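PDB 4NES: UDP-N-acetylglucosamine 2-epimerase from Methanocaldococcus jannaschii, which probably catalyses the reversible epimerisation at C-2 of UDP-N-acetylglucosamine, giving UDP-N-acetylmannosamine, the activated donor of ManNAc residues. Local coordinates for residues 110-115 and 140-145; 119-124 and 132-137; 226-231 and 329-334. All blocks are in the same frame, centred on the assembly; numbering follows the deposited sequence.

Overall arrangement
The protein has the GT-B fold, two Rossmann-like halves, each built on a parallel sheet, with UDP and UDP-GlcNAc bound in the cleft. Contacts 1 and 2 belong to the first half, contact 3 to the second. Contact 1 pairs strands 112-116 and 142-145; contact 2, nested within the loop that pairing closes, fastens the turn after strand 112-116 to helix 128-138, in the same beta-alpha-beta crossover. Their centres are 14 Å apart and they touch where His115 meets Asp137. Contact 3, later in the chain, joins two helices flanking the second sheet, its centre 43 and 31 Å from those of contacts 1 and 2. Contact 2 lies near the ligands; contacts 1 and 3 build the halves away from the active site.

Contact 1 (110-115 and 140-145); sequences KIDVAH and SSYLFA
Val113 O receives two backbone N-H groups, Ser141 N at 2.7 Å and Tyr142 N at 3.1 Å, where the chain coming off helix 128-138 turns into strand 142-145. From here the parallel ladder runs on: Tyr142 O accepts from His115 N at 2.9 Å with an almost straight bond (175°), and His115 O in turn accepts from Phe144 N, also at 2.9 Å. Before the ladder begins, one water bridges the two segments. It accepts from Val113 N at 3.0 Å and is hydrogen-bonded to Ser141 OG, a small hydroxyl that can hold a water where the two chains are not yet paired. Ser140 OG is committed to Thr136 O of the preceding helix, yet also packs against His115 CB, 3.3 Å away. His115 itself sends its ring away from this pairing, to Asp137 and to Gly94 O.

On the opposite face of the sheet from His115 and Leu143 lies Ala114, whose methyl group is small enough to sit among larger neighbours. Ala114 CB is 4.1 Å from Tyr142 CB and 3.8 Å from Phe144 CE2, which it approaches at the ring edge. Phe144 CG stands beside its own backbone N (chi1 -64°), the N that bonds His115 O; this brings the ring edge beside Ala114, against Leu361 and Ile357 of helix 353-363. Were a serine to replace Phe144, the loss of the ring would probably open a gap between Ala114 and that helix and leave Leu361 poorly packed.

The chemistry is thus divided: hydrogen bonds join the main chains, while Ala114 and Phe144 pack against helix 353-363 and, on the other face, Val113 and His115 against helix 97-108, as expected of inner strands of a Rossmann-like sheet.

Contact 2 (119-124 and 132-137); sequences GLRSFD and NRVLTD
The turn that leads from strand 112-116 into helix 128-138 is held by a buried charge cluster near the ligand cleft, in which Arg121 and Gly119 converge on Asp137 while Arg133 reaches back to Leu120. Arg121 grips a single carboxylate oxygen end-on: both its NH1 and its NH2 lie 2.9 Å from Asp137 OD2. NH2 uses the anti lone pair, NH1 comes in nearly in line with the C-O bond, and the two flat groups are only 23° from coplanar. Gly119 N adds a third bond to the same Asp137 OD2 at 3.0 Å, from the syn side but out of the carboxylate plane. Glycine suits that position because its phi is positive (91°) and a CB would jam against the preceding carbonyl.

A bend at chi2 (-72°) turns the Arg121 chain toward the helix. Arg121 NH1 also donates to Leu120 O at 2.8 Å, from above the carbonyl plane, and Val134 CG2 lies over one guanidinium face, 3.5 Å from Arg121 NE. Arg133 NH1 makes a weak bond to that same Leu120 O, at 2.8 Å, and its guanidinium has Leu120 CB over one face, 3.7 Å from Arg133 NE.

Further charges complete the cluster: Glu157 pairs with Arg121 NE, and Asp95 and Glu130 with Arg133. His115 ND1 is hydrogen-bonded to Asp137 OD1. The Arg133 side chain is about 8 Å from bound UDP-GlcNAc, close to the cleft.

With three donors on OD2 and His115 on OD1, the negative charge of Asp137 is probably favoured and its carboxylate held in place, and the acids around the two arginines would offset the closeness of their like charges, fixing the turn's shape in a buried place.

Contact 3 (226-231 and 329-334); sequences FEIIEI and KLIKAV
Ile228 and Ile331 carry this apolar contact, each reaching into the opposing helix. The CD1 methyl of Ile228 slots between two residues one turn apart: it lies 3.6 Å from Leu330 CG, the two side chains crossing at about a right angle, and 3.7 Å from Val334 CG2. From the other helix, Ile331 fits between Ile228 and Ile231. Ile331 CD1 rests 3.9 Å from Ile228 N and 4.1 Å from Ile228 CG1, and meets Ile231 CD1 tip to tip at 3.7 Å. Glu227 closes another side, its OE2 4.0 Å from Ile331 CG1, while its OE1 forms a salt bridge with Lys327.

Torsions explain why Ile331 can fill this groove. Its CG1 stands beside its own backbone N (chi1 -66°) and chi2 folds over to -55°, so that CD1 is bent toward the facing helix instead of running out straight. Beta-branched and gamma-branched side chains suit such an interface, offering methyl groups on several sides while keeping few rotatable bonds.

The helix axes here approach to 10.0 Å and cross at -41°, both running the same general way. No hydrogen bond joins the two segments, although Tyr232 OH, just beyond the first, bonds Ile331 O. Ile231 lies at the exposed outer side, while Ile228, Leu330 and Val334 face inward. Beneath them runs the parallel sheet of the second half: Ile228 touches Phe202 and Leu285, Leu330 packs on Ile303, and Val334 meets Phe202, Leu283 and Ile303, so that helices 215-232 and 327-338 lie side by side over strands 201-205, 283-286 and 302-304.

Contact 1 (110-115 and 140-145)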
loop_
_atom_site.group_PDB
_atom_site.type_symbol
_atom_site.label_atom_id
_atom_site.label_comp_id
_atom_site.label_asym_id
_atom_site.label_seq_id
_atom_site.Cartn_x
_atom_site.Cartn_y
_atom_site.Cartn_z
ATOM N N LYS A 110 -9.173 -7.769 -7.851
ATOM C CA LYS A 110 -8.996 -9.206 -7.626
ATOM C C LYS A 110 -8.258 -9.889 -8.781
ATOM O O LYS A 110 -8.528 -11.045 -9.127
ATOM C CB LYS A 110 -10.323 -9.890 -7.280
ATOM C CG LYS A 110 -11.024 -9.198 -6.116
ATOM C CD LYS A 110 -12.223 -9.970 -5.618
ATOM C CE LYS A 110 -12.999 -9.120 -4.624
ATOM N NZ LYS A 110 -13.942 -9.924 -3.794
ATOM N N ILE A 111 -7.316 -9.154 -9.366
ATOM C CA ILE A 111 -6.437 -9.676 -10.408
ATOM C C ILE A 111 -5.102 -10.006 -9.767
ATOM O O ILE A 111 -4.508 -9.160 -9.093
ATOM C CB ILE A 111 -6.204 -8.627 -11.516
ATOM C CG1 ILE A 111 -7.515 -8.300 -12.232
ATOM C CG2 ILE A 111 -5.145 -9.117 -12.519
ATOM C CD1 ILE A 111 -7.431 -7.093 -13.159
ATOM N N ASP A 112 -4.620 -11.228 -9.968
ATOM C CA ASP A 112 -3.344 -11.647 -9.385
ATOM C C ASP A 112 -2.191 -10.738 -9.807
ATOM O O ASP A 112 -2.031 -10.416 -10.992
ATOM C CB ASP A 112 -3.004 -13.087 -9.781
ATOM C CG ASP A 112 -3.881 -14.119 -9.091
ATOM O OD1 ASP A 112 -4.706 -13.755 -8.229
ATOM O OD2 ASP A 112 -3.735 -15.317 -9.420
ATOM N N VAL A 113 -1.380 -10.342 -8.829
ATOM C CA VAL A 113 -0.207 -9.520 -9.085
ATOM C C VAL A 113 1.067 -10.354 -8.979
ATOM O O VAL A 113 1.284 -11.060 -7.981
ATOM C CB VAL A 113 -0.132 -8.358 -8.079
ATOM C CG1 VAL A 113 1.166 -7.577 -8.245
ATOM C CG2 VAL A 113 -1.350 -7.450 -8.243
ATOM N N ALA A 114 1.899 -10.281 -10.013
ATOM C CA ALA A 114 3.210 -10.917 -9.986
ATOM C C ALA A 114 4.272 -9.837 -9.875
ATOM O O ALA A 114 4.384 -8.979 -10.747
ATOM C CB ALA A 114 3.424 -11.737 -11.246
ATOM N N HIS A 115 5.036 -9.870 -8.791
ATOM C CA HIS A 115 6.041 -8.857 -8.518
ATOM C C HIS A 115 7.431 -9.398 -8.802
ATOM O O HIS A 115 7.925 -10.289 -8.101
ATOM C CB HIS A 115 5.954 -8.388 -7.064
ATOM C CG HIS A 115 6.807 -7.203 -6.770
ATOM N ND1 HIS A 115 7.228 -6.894 -5.490
ATOM C CD2 HIS A 115 7.303 -6.227 -7.569
ATOM C CE1 HIS A 115 7.954 -5.796 -5.520
ATOM N NE2 HIS A 115 8.020 -5.370 -6.775
ATOM N N SER A 140 0.972 -8.992 -3.445
ATOM C CA SER A 140 1.355 -9.831 -4.581
ATOM C C SER A 140 0.944 -11.282 -4.392
ATOM O O SER A 140 0.998 -11.811 -3.287
ATOM C CB SER A 140 2.868 -9.775 -4.782
ATOM O OG SER A 140 3.265 -8.501 -5.242
ATOM N N SER A 141 0.559 -11.925 -5.490
ATOM C CA SER A 141 0.255 -13.349 -5.483
ATOM C C SER A 141 1.472 -14.205 -5.840
ATOM O O SER A 141 1.570 -15.359 -5.417
ATOM C CB SER A 141 -0.892 -13.638 -6.445
ATOM O OG SER A 141 -2.102 -13.107 -5.937
ATOM N N TYR A 142 2.391 -13.636 -6.610
ATOM C CA TYR A 142 3.660 -14.282 -6.923
ATOM C C TYR A 142 4.756 -13.294 -6.579
ATOM O O TYR A 142 4.728 -12.144 -7.037
ATOM C CB TYR A 142 3.762 -14.626 -8.411
ATOM C CG TYR A 142 2.683 -15.538 -8.930
ATOM C CD1 TYR A 142 1.458 -15.026 -9.330
ATOM C CD2 TYR A 142 2.897 -16.908 -9.051
ATOM C CE1 TYR A 142 0.472 -15.847 -9.820
ATOM C CE2 TYR A 142 1.901 -17.740 -9.543
ATOM C CZ TYR A 142 0.697 -17.198 -9.925
ATOM O OH TYR A 142 -0.305 -18.006 -10.418
ATOM N N LEU A 143 5.734 -13.744 -5.796
ATOM C CA LEU A 143 6.838 -12.893 -5.372
ATOM C C LEU A 143 8.112 -13.502 -5.907
ATOM O O LEU A 143 8.567 -14.542 -5.420
ATOM C CB LEU A 143 6.883 -12.775 -3.853
ATOM C CG LEU A 143 5.673 -11.980 -3.358
ATOM C CD1 LEU A 143 4.586 -12.876 -2.817
ATOM C CD2 LEU A 143 6.068 -10.938 -2.334
ATOM N N PHE A 144 8.652 -12.880 -6.945
ATOM C CA PHE A 144 9.842 -13.399 -7.598
ATOM C C PHE A 144 11.063 -12.745 -6.976
ATOM O O PHE A 144 11.469 -11.652 -7.361
ATOM C CB PHE A 144 9.753 -13.172 -9.110
ATOM C CG PHE A 144 8.624 -13.924 -9.743
ATOM C CD1 PHE A 144 8.639 -15.310 -9.752
ATOM C CD2 PHE A 144 7.530 -13.261 -10.289
ATOM C CE1 PHE A 144 7.602 -16.029 -10.322
ATOM C CE2 PHE A 144 6.492 -13.971 -10.868
ATOM C CZ PHE A 144 6.522 -15.357 -10.880
ATOM N N ALA A 145 11.629 -13.436 -5.991
ATOM C CA ALA A 145 12.744 -12.930 -5.206
ATOM C C ALA A 145 14.065 -13.231 -5.904
ATOM O O ALA A 145 14.234 -14.295 -6.507
ATOM C CB ALA A 145 12.721 -13.547 -3.813
HETATM O O HOH W 1 -2.207 -10.346 -5.972
#

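Contact 2 (119-124 and 132-137)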
loop_
_atom_site.group_PDB
_atom_site.type_symbol
_atom_site.label_atom_id
_atom_site.label_comp_id
_atom_site.label_asym_id
_atom_site.label_seq_id
_atom_site.Cartn_x
_atom_site.Cartn_y
_atom_site.Cartn_z
ATOM N N GLY A 119 10.981 -8.507 -2.372
ATOM C CA GLY A 119 11.633 -8.830 -1.119
ATOM C C GLY A 119 12.898 -8.059 -0.810
ATOM O O GLY A 119 13.496 -8.256 0.245
ATOM N N LEU A 120 13.341 -7.201 -1.724
ATOM C CA LEU A 120 14.517 -6.381 -1.442
ATOM C C LEU A 120 14.172 -5.393 -0.323
ATOM O O LEU A 120 13.079 -4.815 -0.308
ATOM C CB LEU A 120 14.983 -5.626 -2.683
ATOM C CG LEU A 120 15.708 -6.412 -3.779
ATOM C CD1 LEU A 120 14.849 -7.495 -4.368
ATOM C CD2 LEU A 120 16.165 -5.452 -4.872
ATOM N N ARG A 121 15.086 -5.216 0.629
ATOM C CA ARG A 121 14.856 -4.275 1.727
ATOM C C ARG A 121 16.113 -3.485 2.061
ATOM O O ARG A 121 17.180 -4.066 2.270
ATOM C CB ARG A 121 14.382 -5.009 2.991
ATOM C CG ARG A 121 13.067 -5.792 2.854
ATOM C CD ARG A 121 11.870 -4.845 2.767
ATOM N NE ARG A 121 10.607 -5.575 2.703
ATOM C CZ ARG A 121 9.999 -5.935 1.578
ATOM N NH1 ARG A 121 10.527 -5.635 0.394
ATOM N NH2 ARG A 121 8.850 -6.600 1.640
ATOM N N SER A 122 15.970 -2.167 2.129
ATOM C CA SER A 122 17.012 -1.298 2.673
ATOM C C SER A 122 16.741 -1.024 4.152
ATOM O O SER A 122 17.642 -0.613 4.886
ATOM C CB SER A 122 17.025 0.028 1.926
ATOM O OG SER A 122 15.856 0.763 2.249
ATOM N N PHE A 123 15.493 -1.232 4.573
ATOM C CA PHE A 123 15.025 -0.907 5.928
ATOM C C PHE A 123 15.127 0.579 6.239
ATOM O O PHE A 123 15.195 0.994 7.399
ATOM C CB PHE A 123 15.713 -1.784 6.977
ATOM C CG PHE A 123 15.538 -3.247 6.718
ATOM C CD1 PHE A 123 14.292 -3.840 6.851
ATOM C CD2 PHE A 123 16.605 -4.022 6.305
ATOM C CE1 PHE A 123 14.122 -5.190 6.593
ATOM C CE2 PHE A 123 16.444 -5.374 6.041
ATOM C CZ PHE A 123 15.195 -5.956 6.195
ATOM N N ASP A 124 15.132 1.365 5.174
ATOM C CA ASP A 124 14.990 2.803 5.238
ATOM C C ASP A 124 13.566 3.043 4.766
ATOM O O ASP A 124 13.357 3.706 3.749
ATOM C CB ASP A 124 15.972 3.448 4.256
ATOM C CG ASP A 124 16.150 4.939 4.479
ATOM O OD1 ASP A 124 15.357 5.549 5.228
ATOM O OD2 ASP A 124 17.099 5.499 3.890
ATOM N N ASN A 132 7.188 1.628 -1.662
ATOM C CA ASN A 132 6.569 1.012 -2.828
ATOM C C ASN A 132 6.766 -0.493 -2.840
ATOM O O ASN A 132 5.842 -1.260 -3.117
ATOM C CB ASN A 132 7.128 1.607 -4.118
ATOM C CG ASN A 132 6.655 3.024 -4.363
ATOM O OD1 ASN A 132 5.643 3.456 -3.803
ATOM N ND2 ASN A 132 7.389 3.764 -5.202
ATOM N N ARG A 133 7.983 -0.923 -2.545
ATOM C CA ARG A 133 8.289 -2.340 -2.630
ATOM C C ARG A 133 7.625 -3.135 -1.510
ATOM O O ARG A 133 7.105 -4.217 -1.759
ATOM C CB ARG A 133 9.798 -2.566 -2.625
ATOM C CG ARG A 133 10.230 -3.905 -3.205
ATOM C CD ARG A 133 11.742 -4.121 -3.083
ATOM N NE ARG A 133 12.513 -2.958 -3.522
ATOM C CZ ARG A 133 13.036 -2.055 -2.691
ATOM N NH1 ARG A 133 12.886 -2.197 -1.381
ATOM N NH2 ARG A 133 13.718 -1.013 -3.159
ATOM N N VAL A 134 7.651 -2.607 -0.293
ATOM C CA VAL A 134 7.014 -3.280 0.838
ATOM C C VAL A 134 5.511 -3.429 0.591
ATOM O O VAL A 134 4.962 -4.525 0.721
ATOM C CB VAL A 134 7.265 -2.542 2.168
ATOM C CG1 VAL A 134 6.394 -3.125 3.287
ATOM C CG2 VAL A 134 8.731 -2.609 2.565
ATOM N N LEU A 135 4.857 -2.344 0.195
ATOM C CA LEU A 135 3.418 -2.396 -0.036
ATOM C C LEU A 135 3.068 -3.364 -1.160
ATOM O O LEU A 135 2.164 -4.193 -1.035
ATOM C CB LEU A 135 2.873 -1.002 -0.342
ATOM C CG LEU A 135 2.998 -0.004 0.811
ATOM C CD1 LEU A 135 2.291 1.287 0.448
ATOM C CD2 LEU A 135 2.435 -0.565 2.103
ATOM N N THR A 136 3.824 -3.289 -2.253
ATOM C CA THR A 136 3.584 -4.170 -3.386
ATOM C C THR A 136 3.752 -5.633 -2.987
ATOM O O THR A 136 2.931 -6.482 -3.371
ATOM C CB THR A 136 4.521 -3.829 -4.551
ATOM O OG1 THR A 136 4.226 -2.508 -5.022
ATOM C CG2 THR A 136 4.328 -4.805 -5.691
ATOM N N ASP A 137 4.801 -5.932 -2.225
ATOM C CA ASP A 137 5.035 -7.314 -1.802
ATOM C C ASP A 137 3.832 -7.854 -1.028
ATOM O O ASP A 137 3.477 -9.020 -1.168
ATOM C CB ASP A 137 6.316 -7.438 -0.956
ATOM C CG ASP A 137 7.590 -7.372 -1.787
ATOM O OD1 ASP A 137 7.521 -7.612 -3.005
ATOM O OD2 ASP A 137 8.659 -7.098 -1.201
#

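Contact 3 (226-231 and 329-334)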
loop_
_atom_site.group_PDB
_atom_site.type_symbol
_atom_site.label_atom_id
_atom_site.label_comp_id
_atom_site.label_asym_id
_atom_site.label_seq_id
_atom_site.Cartn_x
_atom_site.Cartn_y
_atom_site.Cartn_z
ATOM N N PHE A 226 34.939 16.032 -6.358
ATOM C CA PHE A 226 36.044 16.958 -6.614
ATOM C C PHE A 226 37.328 16.481 -5.923
ATOM O O PHE A 226 38.423 16.578 -6.478
ATOM C CB PHE A 226 35.687 18.348 -6.088
ATOM C CG PHE A 226 34.993 19.232 -7.086
ATOM C CD1 PHE A 226 33.799 18.848 -7.674
ATOM C CD2 PHE A 226 35.520 20.476 -7.404
ATOM C CE1 PHE A 226 33.157 19.676 -8.581
ATOM C CE2 PHE A 226 34.881 21.306 -8.314
ATOM C CZ PHE A 226 33.698 20.906 -8.898
ATOM N N GLU A 227 37.177 15.953 -4.711
ATOM C CA GLU A 227 38.318 15.511 -3.924
ATOM C C GLU A 227 38.952 14.219 -4.448
ATOM O O GLU A 227 40.180 14.096 -4.468
ATOM C CB GLU A 227 37.899 15.350 -2.469
ATOM C CG GLU A 227 38.984 15.652 -1.476
ATOM C CD GLU A 227 38.422 15.909 -0.108
ATOM O OE1 GLU A 227 37.849 16.998 0.097
ATOM O OE2 GLU A 227 38.543 15.021 0.758
ATOM N N ILE A 228 38.113 13.260 -4.849
ATOM C CA ILE A 228 38.574 12.031 -5.498
ATOM C C ILE A 228 39.477 12.354 -6.673
ATOM O O ILE A 228 40.540 11.765 -6.846
ATOM C CB ILE A 228 37.381 11.222 -6.079
ATOM C CG1 ILE A 228 36.672 10.417 -5.003
ATOM C CG2 ILE A 228 37.837 10.279 -7.197
ATOM C CD1 ILE A 228 35.584 9.541 -5.590
ATOM N N ILE A 229 39.017 13.295 -7.491
ATOM C CA ILE A 229 39.723 13.713 -8.683
ATOM C C ILE A 229 41.121 14.242 -8.346
ATOM O O ILE A 229 42.102 13.904 -9.003
ATOM C CB ILE A 229 38.920 14.798 -9.406
ATOM C CG1 ILE A 229 37.605 14.217 -9.941
ATOM C CG2 ILE A 229 39.750 15.427 -10.514
ATOM C CD1 ILE A 229 36.605 15.268 -10.372
ATOM N N GLU A 230 41.203 15.065 -7.309
ATOM C CA GLU A 230 42.465 15.683 -6.919
ATOM C C GLU A 230 43.423 14.688 -6.277
ATOM O O GLU A 230 44.630 14.734 -6.511
ATOM C CB GLU A 230 42.185 16.832 -5.958
ATOM C CG GLU A 230 41.453 17.985 -6.612
ATOM C CD GLU A 230 40.713 18.849 -5.616
ATOM O OE1 GLU A 230 40.783 18.561 -4.401
ATOM O OE2 GLU A 230 40.048 19.812 -6.056
ATOM N N ILE A 231 42.881 13.788 -5.466
ATOM C CA ILE A 231 43.704 12.844 -4.721
ATOM C C ILE A 231 44.206 11.709 -5.606
ATOM O O ILE A 231 45.370 11.314 -5.520
ATOM C CB ILE A 231 42.936 12.285 -3.502
ATOM C CG1 ILE A 231 42.805 13.372 -2.431
ATOM C CG2 ILE A 231 43.619 11.052 -2.930
ATOM C CD1 ILE A 231 41.954 12.965 -1.254
ATOM N N LYS A 329 34.893 8.767 3.982
ATOM C CA LYS A 329 34.554 7.380 3.677
ATOM C C LYS A 329 34.740 7.117 2.188
ATOM O O LYS A 329 35.195 6.044 1.793
ATOM C CB LYS A 329 33.116 7.056 4.082
ATOM C CG LYS A 329 32.896 6.838 5.580
ATOM C CD LYS A 329 31.493 6.295 5.837
ATOM C CE LYS A 329 31.254 5.986 7.311
ATOM N NZ LYS A 329 30.997 7.209 8.114
ATOM N N LEU A 330 34.392 8.103 1.367
ATOM C CA LEU A 330 34.546 7.964 -0.079
ATOM C C LEU A 330 36.020 7.846 -0.464
ATOM O O LEU A 330 36.398 6.994 -1.266
ATOM C CB LEU A 330 33.888 9.140 -0.796
ATOM C CG LEU A 330 34.095 9.224 -2.305
ATOM C CD1 LEU A 330 33.525 8.001 -3.003
ATOM C CD2 LEU A 330 33.440 10.495 -2.829
ATOM N N ILE A 331 36.859 8.693 0.124
ATOM C CA ILE A 331 38.285 8.653 -0.175
ATOM C C ILE A 331 38.900 7.301 0.189
ATOM O O ILE A 331 39.630 6.710 -0.611
ATOM C CB ILE A 331 39.046 9.804 0.525
ATOM C CG1 ILE A 331 38.598 11.152 -0.042
ATOM C CG2 ILE A 331 40.550 9.635 0.363
ATOM C CD1 ILE A 331 38.722 11.256 -1.556
ATOM N N LYS A 332 38.590 6.807 1.384
ATOM C CA LYS A 332 39.125 5.523 1.830
ATOM C C LYS A 332 38.613 4.382 0.956
ATOM O O LYS A 332 39.370 3.476 0.596
ATOM C CB LYS A 332 38.763 5.255 3.289
ATOM C CG LYS A 332 39.210 3.886 3.795
ATOM C CD LYS A 332 40.730 3.742 3.765
ATOM C CE LYS A 332 41.176 2.436 4.409
ATOM N NZ LYS A 332 42.644 2.414 4.665
ATOM N N ALA A 333 37.330 4.435 0.612
ATOM C CA ALA A 333 36.730 3.415 -0.245
ATOM C C ALA A 333 37.381 3.331 -1.627
ATOM O O ALA A 333 37.535 2.238 -2.177
ATOM C CB ALA A 333 35.243 3.654 -0.379
ATOM N N VAL A 334 37.749 4.474 -2.195
ATOM C CA VAL A 334 38.416 4.476 -3.490
ATOM C C VAL A 334 39.748 3.738 -3.396
ATOM O O VAL A 334 40.073 2.919 -4.253
ATOM C CB VAL A 334 38.602 5.906 -4.040
ATOM C CG1 VAL A 334 39.498 5.899 -5.261
ATOM C CG2 VAL A 334 37.253 6.522 -4.385
#